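Local atomic coordinates of mannan endo-1,4-beta-mannosidase (Bacillus subtilis, PDB entry 3CBW), a protein that catalyses the endo-hydrolysis of beta-1,4-linked mannan, galactomannan and glucomannan as a secreted glycoside hydrolase of family 26. Residues A[127-131]-A[132-136]; A[195-198]-A[199-203]. The protein carries 3 engineered substitutions. One frame throughout, in Å; residues are numbered along the deposited sequence.

Contact 1: A[127-131]-A[132-136]; sequences TPITN and DQYKK. Engineered in segment 132-136: K136 (natural residue Asn).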
loop_
_atom_site.group_PDB
_atom_site.type_symbol
_atom_site.label_atom_id
_atom_site.label_comp_id
_atom_site.label_asym_id
_atom_site.label_seq_id
_atom_site.Cartn_x
_atom_site.Cartn_y
_atom_site.Cartn_z
ATOM N N THR A 127 -8.053 15.282 -10.743
ATOM C CA THR A 127 -7.906 16.457 -11.598
ATOM C C THR A 127 -6.425 16.811 -11.649
ATOM O O THR A 127 -5.819 17.059 -10.609
ATOM C CB THR A 127 -8.712 17.637 -11.034
ATOM O OG1 THR A 127 -10.076 17.239 -10.861
ATOM C CG2 THR A 127 -8.646 18.849 -11.969
ATOM N N PRO A 128 -5.820 16.824 -12.849
ATOM C CA PRO A 128 -4.383 17.090 -12.904
ATOM C C PRO A 128 -4.074 18.550 -12.618
ATOM O O PRO A 128 -4.931 19.424 -12.815
ATOM C CB PRO A 128 -4.007 16.748 -14.350
ATOM C CG PRO A 128 -5.264 16.958 -15.119
ATOM C CD PRO A 128 -6.399 16.599 -14.183
ATOM N N ILE A 129 -2.852 18.794 -12.161
ATOM C CA ILE A 129 -2.408 20.127 -11.794
ATOM C C ILE A 129 -1.082 20.440 -12.440
ATOM O O ILE A 129 -0.355 19.545 -12.863
ATOM C CB ILE A 129 -2.345 20.299 -10.252
ATOM C CG1 ILE A 129 -1.329 19.332 -9.617
ATOM C CG2 ILE A 129 -3.745 20.135 -9.671
ATOM C CD1 ILE A 129 -1.075 19.609 -8.136
ATOM N N THR A 130 -0.780 21.729 -12.536
ATOM C CA THR A 130 0.467 22.152 -13.124
ATOM C C THR A 130 1.586 22.085 -12.091
ATOM O O THR A 130 1.337 21.982 -10.883
ATOM C CB THR A 130 0.374 23.611 -13.606
ATOM O OG1 THR A 130 0.199 24.447 -12.458
ATOM C CG2 THR A 130 -0.798 23.824 -14.600
ATOM N N ASN A 131 2.821 22.153 -12.562
ATOM C CA ASN A 131 3.962 22.202 -11.649
ATOM C C ASN A 131 3.932 23.420 -10.735
ATOM O O ASN A 131 4.328 23.325 -9.570
ATOM C CB ASN A 131 5.283 22.095 -12.402
ATOM C CG ASN A 131 5.532 20.697 -12.939
ATOM O OD1 ASN A 131 5.013 19.708 -12.409
ATOM N ND2 ASN A 131 6.347 20.605 -13.979
ATOM N N ASP A 132 3.436 24.553 -11.229
ATOM C CA ASP A 132 3.315 25.740 -10.380
ATOM C C ASP A 132 2.317 25.503 -9.236
ATOM O O ASP A 132 2.563 25.914 -8.094
ATOM C CB ASP A 132 2.910 26.966 -11.204
ATOM C CG ASP A 132 4.066 27.569 -12.010
ATOM O OD1 ASP A 132 5.238 27.169 -11.834
ATOM O OD2 ASP A 132 3.784 28.464 -12.838
ATOM N N GLN A 133 1.200 24.831 -9.525
ATOM C CA GLN A 133 0.242 24.476 -8.484
ATOM C C GLN A 133 0.834 23.478 -7.485
ATOM O O GLN A 133 0.634 23.595 -6.269
ATOM C CB GLN A 133 -1.021 23.894 -9.101
ATOM C CG GLN A 133 -1.893 24.922 -9.801
ATOM C CD GLN A 133 -3.050 24.278 -10.528
ATOM O OE1 GLN A 133 -2.868 23.381 -11.357
ATOM N NE2 GLN A 133 -4.256 24.715 -10.206
ATOM N N TYR A 134 1.563 22.498 -8.011
ATOM C CA TYR A 134 2.209 21.477 -7.187
ATOM C C TYR A 134 3.231 22.121 -6.232
ATOM O O TYR A 134 3.321 21.757 -5.056
ATOM C CB TYR A 134 2.880 20.473 -8.114
ATOM C CG TYR A 134 3.021 19.040 -7.638
ATOM C CD1 TYR A 134 2.398 18.011 -8.342
ATOM C CD2 TYR A 134 3.840 18.699 -6.559
ATOM C CE1 TYR A 134 2.563 16.682 -7.978
ATOM C CE2 TYR A 134 4.007 17.363 -6.185
ATOM C CZ TYR A 134 3.360 16.366 -6.898
ATOM O OH TYR A 134 3.541 15.054 -6.524
ATOM N N LYS A 135 3.981 23.103 -6.729
ATOM C CA LYS A 135 4.934 23.828 -5.879
ATOM C C LYS A 135 4.241 24.506 -4.711
ATOM O O LYS A 135 4.786 24.537 -3.603
ATOM C CB LYS A 135 5.730 24.863 -6.679
ATOM C CG LYS A 135 6.794 24.274 -7.574
ATOM C CD LYS A 135 7.367 25.320 -8.527
ATOM C CE LYS A 135 8.635 24.810 -9.186
ATOM N NZ LYS A 135 9.788 24.829 -8.240
ATOM N N LYS A 136 3.056 25.063 -4.943
ATOM C CA LYS A 136 2.303 25.711 -3.868
ATOM C C LYS A 136 1.903 24.715 -2.782
ATOM O O LYS A 136 1.966 25.027 -1.592
ATOM C CB LYS A 136 1.069 26.419 -4.413
ATOM C CG LYS A 136 1.406 27.614 -5.295
ATOM C CD LYS A 136 0.151 28.284 -5.832
ATOM C CE LYS A 136 0.482 29.556 -6.611
ATOM N NZ LYS A 136 -0.763 30.221 -7.068
#
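T130 and Q133 tie the first turn of helix 131-138 together as a capping box. The Q133 side chain runs back toward the N-cap, its CB 3.5 Å from T130 O. Its CG, set beside the backbone N by chi1 of -72°, passes T130 OG1 at 3.4 Å, and the extended chain then carries the amide to the backbone of T130. There Q133 OE1 takes the N-H of T130 on a lone pair, in the carbonyl plane, over 2.9 Å and nearly straight (167°). Q133 OE1 also lies 3.3 Å from I129 CB. In return, T130 OG1 at the N-cap accepts from Q133 N at 3.1 Å, so each residue holds a backbone N-H of the other. In the same turn, Y134 N binds T130 O and, next along, K135 N binds N131 O. I129 CD1 meets the Y134 ring obliquely, 3.8 Å from Y134 CD1, with the two side chains crossing at about a right angle. Y134 leans on R196, L199 and L203 and reaches W184 O with its hydroxyl. The loop from strand 108-114 enters the helix here, packed on helix 194-214 and, through I129, on W183 in the loop before it.

Contact 2: A[195-198]-A[199-203]; sequences ERIS and LYKQL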
loop_
_atom_site.group_PDB
_atom_site.type_symbol
_atom_site.label_atom_id
_atom_site.label_comp_id
_atom_site.label_asym_id
_atom_site.label_seq_id
_atom_site.Cartn_x
_atom_site.Cartn_y
_atom_site.Cartn_z
ATOM N N GLU A 195 10.777 18.020 -13.713
ATOM C CA GLU A 195 10.328 18.831 -12.594
ATOM C C GLU A 195 9.252 18.114 -11.781
ATOM O O GLU A 195 9.297 18.137 -10.553
ATOM C CB GLU A 195 9.852 20.212 -13.063
ATOM C CG GLU A 195 9.341 21.120 -11.924
ATOM C CD GLU A 195 10.398 21.475 -10.875
ATOM O OE1 GLU A 195 11.609 21.260 -11.110
ATOM O OE2 GLU A 195 10.007 21.987 -9.798
ATOM N N ARG A 196 8.302 17.465 -12.454
ATOM C CA ARG A 196 7.273 16.697 -11.740
ATOM C C ARG A 196 7.890 15.578 -10.899
ATOM O O ARG A 196 7.466 15.354 -9.757
ATOM C CB ARG A 196 6.214 16.151 -12.701
ATOM C CG ARG A 196 5.108 15.311 -12.044
ATOM C CD ARG A 196 4.326 16.062 -10.971
ATOM N NE ARG A 196 3.812 17.356 -11.435
ATOM C CZ ARG A 196 2.535 17.632 -11.689
ATOM N NH1 ARG A 196 1.574 16.711 -11.541
ATOM N NH2 ARG A 196 2.216 18.857 -12.089
ATOM N N ILE A 197 8.876 14.874 -11.449
ATOM C CA ILE A 197 9.561 13.809 -10.726
ATOM C C ILE A 197 10.204 14.379 -9.450
ATOM O O ILE A 197 10.069 13.798 -8.365
ATOM C CB ILE A 197 10.590 13.108 -11.646
ATOM C CG1 ILE A 197 9.862 12.283 -12.713
ATOM C CG2 ILE A 197 11.587 12.256 -10.846
ATOM C CD1 ILE A 197 10.719 11.901 -13.911
ATOM N N SER A 198 10.874 15.529 -9.568
ATOM C CA SER A 198 11.497 16.172 -8.411
ATOM C C SER A 198 10.462 16.581 -7.366
ATOM O O SER A 198 10.644 16.361 -6.154
ATOM C CB SER A 198 12.290 17.397 -8.855
ATOM O OG SER A 198 12.834 18.044 -7.722
ATOM N N LEU A 199 9.373 17.185 -7.833
ATOM C CA LEU A 199 8.315 17.627 -6.935
ATOM C C LEU A 199 7.637 16.454 -6.221
ATOM O O LEU A 199 7.291 16.560 -5.037
ATOM C CB LEU A 199 7.286 18.477 -7.685
ATOM C CG LEU A 199 7.807 19.801 -8.265
ATOM C CD1 LEU A 199 6.737 20.435 -9.163
ATOM C CD2 LEU A 199 8.245 20.780 -7.172
ATOM N N TYR A 200 7.440 15.347 -6.933
ATOM C CA TYR A 200 6.885 14.167 -6.302
ATOM C C TYR A 200 7.766 13.715 -5.134
ATOM O O TYR A 200 7.266 13.415 -4.035
ATOM C CB TYR A 200 6.721 13.007 -7.289
ATOM C CG TYR A 200 6.289 11.765 -6.539
ATOM C CD1 TYR A 200 4.943 11.543 -6.268
ATOM C CD2 TYR A 200 7.228 10.861 -6.028
ATOM C CE1 TYR A 200 4.528 10.437 -5.527
ATOM C CE2 TYR A 200 6.822 9.765 -5.292
ATOM C CZ TYR A 200 5.474 9.558 -5.043
ATOM O OH TYR A 200 5.097 8.453 -4.320
ATOM N N LYS A 201 9.070 13.624 -5.376
ATOM C CA LYS A 201 9.983 13.195 -4.326
ATOM C C LYS A 201 9.885 14.125 -3.127
ATOM O O LYS A 201 9.882 13.661 -1.986
ATOM C CB LYS A 201 11.418 13.091 -4.831
ATOM C CG LYS A 201 11.633 11.992 -5.846
ATOM C CD LYS A 201 13.056 12.036 -6.332
ATOM C CE LYS A 201 13.245 11.235 -7.580
ATOM N NZ LYS A 201 14.537 11.603 -8.207
ATOM N N GLN A 202 9.790 15.428 -3.381
ATOM C CA GLN A 202 9.615 16.406 -2.311
ATOM C C GLN A 202 8.327 16.169 -1.536
ATOM O O GLN A 202 8.316 16.255 -0.309
ATOM C CB GLN A 202 9.649 17.813 -2.888
ATOM C CG GLN A 202 11.015 18.202 -3.410
ATOM C CD GLN A 202 11.003 19.542 -4.117
ATOM O OE1 GLN A 202 10.574 20.540 -3.552
ATOM N NE2 GLN A 202 11.461 19.564 -5.365
ATOM N N LEU A 203 7.247 15.847 -2.241
ATOM C CA LEU A 203 5.967 15.600 -1.589
ATOM C C LEU A 203 5.998 14.334 -0.729
ATOM O O LEU A 203 5.490 14.325 0.396
ATOM C CB LEU A 203 4.851 15.526 -2.636
ATOM C CG LEU A 203 3.432 15.311 -2.097
ATOM C CD1 LEU A 203 2.968 16.469 -1.206
ATOM C CD2 LEU A 203 2.464 15.114 -3.251
#
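From E195 to Q202 the backbone is regular alpha-helix, each N-H from L199 to Q202 bonding the carbonyl four residues earlier, with L199 N to E195 O measuring 2.9 Å. The side chains add three different i to i+4 contacts to this ladder. S198 and Q202 make the polar one: with OG anti to the backbone N (chi1 177°), the serine hydroxyl lies beside its own carbonyl carbon, and Q202 NE2 comes back up the helix to donate to S198 OG at 3.1 Å. The hydroxyl lies in the amide plane of Q202, but the bond is bent, 139° at the hydrogen, and Q202 NE2 also makes a weak bond of 3.4 Å to S198 O. One amide group thus bridges the hydroxyl and carbonyl of a single residue. E195 and L199 meet obliquely. The bend at chi2 of E195 (63°) brings the carboxylate over the leucine branch, where E195 OE2 lies 3.4 Å from L199 CD2, while E195 CG approaches L199 CD1 at 3.9 Å. On another side of the helix, I197 and K201 run side by side in the same direction: K201 CE, with NZ close behind, lies along the isoleucine, 3.8 Å from I197 CG2. Of the polar ends that leave this turn, R196 binds G185 O and the Y200 hydroxyl binds L174 O. Y200 also stacks edge-to-face with F236. The buried R196, I197, L199, Y200 and L203 face the fold, while E195, S198, K201 and Q202 are more open, as suits a helix in the beta-alpha-beta crossover between parallel strands 169-172 and 220-224 of the TIM barrel. The side chain of Y200 lies about 7 Å from that of H175 and about 8 Å from that of E176, the probable proton donor.

Overall arrangement
Contact 1 comes first in the chain and contact 2 some sixty residues later, yet their centres lie only 11 Å apart, on the same side of the molecule's centre. Contact 1 belongs to the start of helix 131-138, after strand 108-114; contact 2 occupies the first half of helix 194-214. R196 joins them directly, with R196 NH2 2.8 Å from I129 O and R196 NE 2.8 Å from N131 OD1, both probable hydrogen bonds. The two helix beginnings are thus fastened together within one family 26 barrel. Between side chains, Y134 of contact 1 is about 11 Å from H175, which probably positions the catalytic nucleophile, farther than Y200 of contact 2.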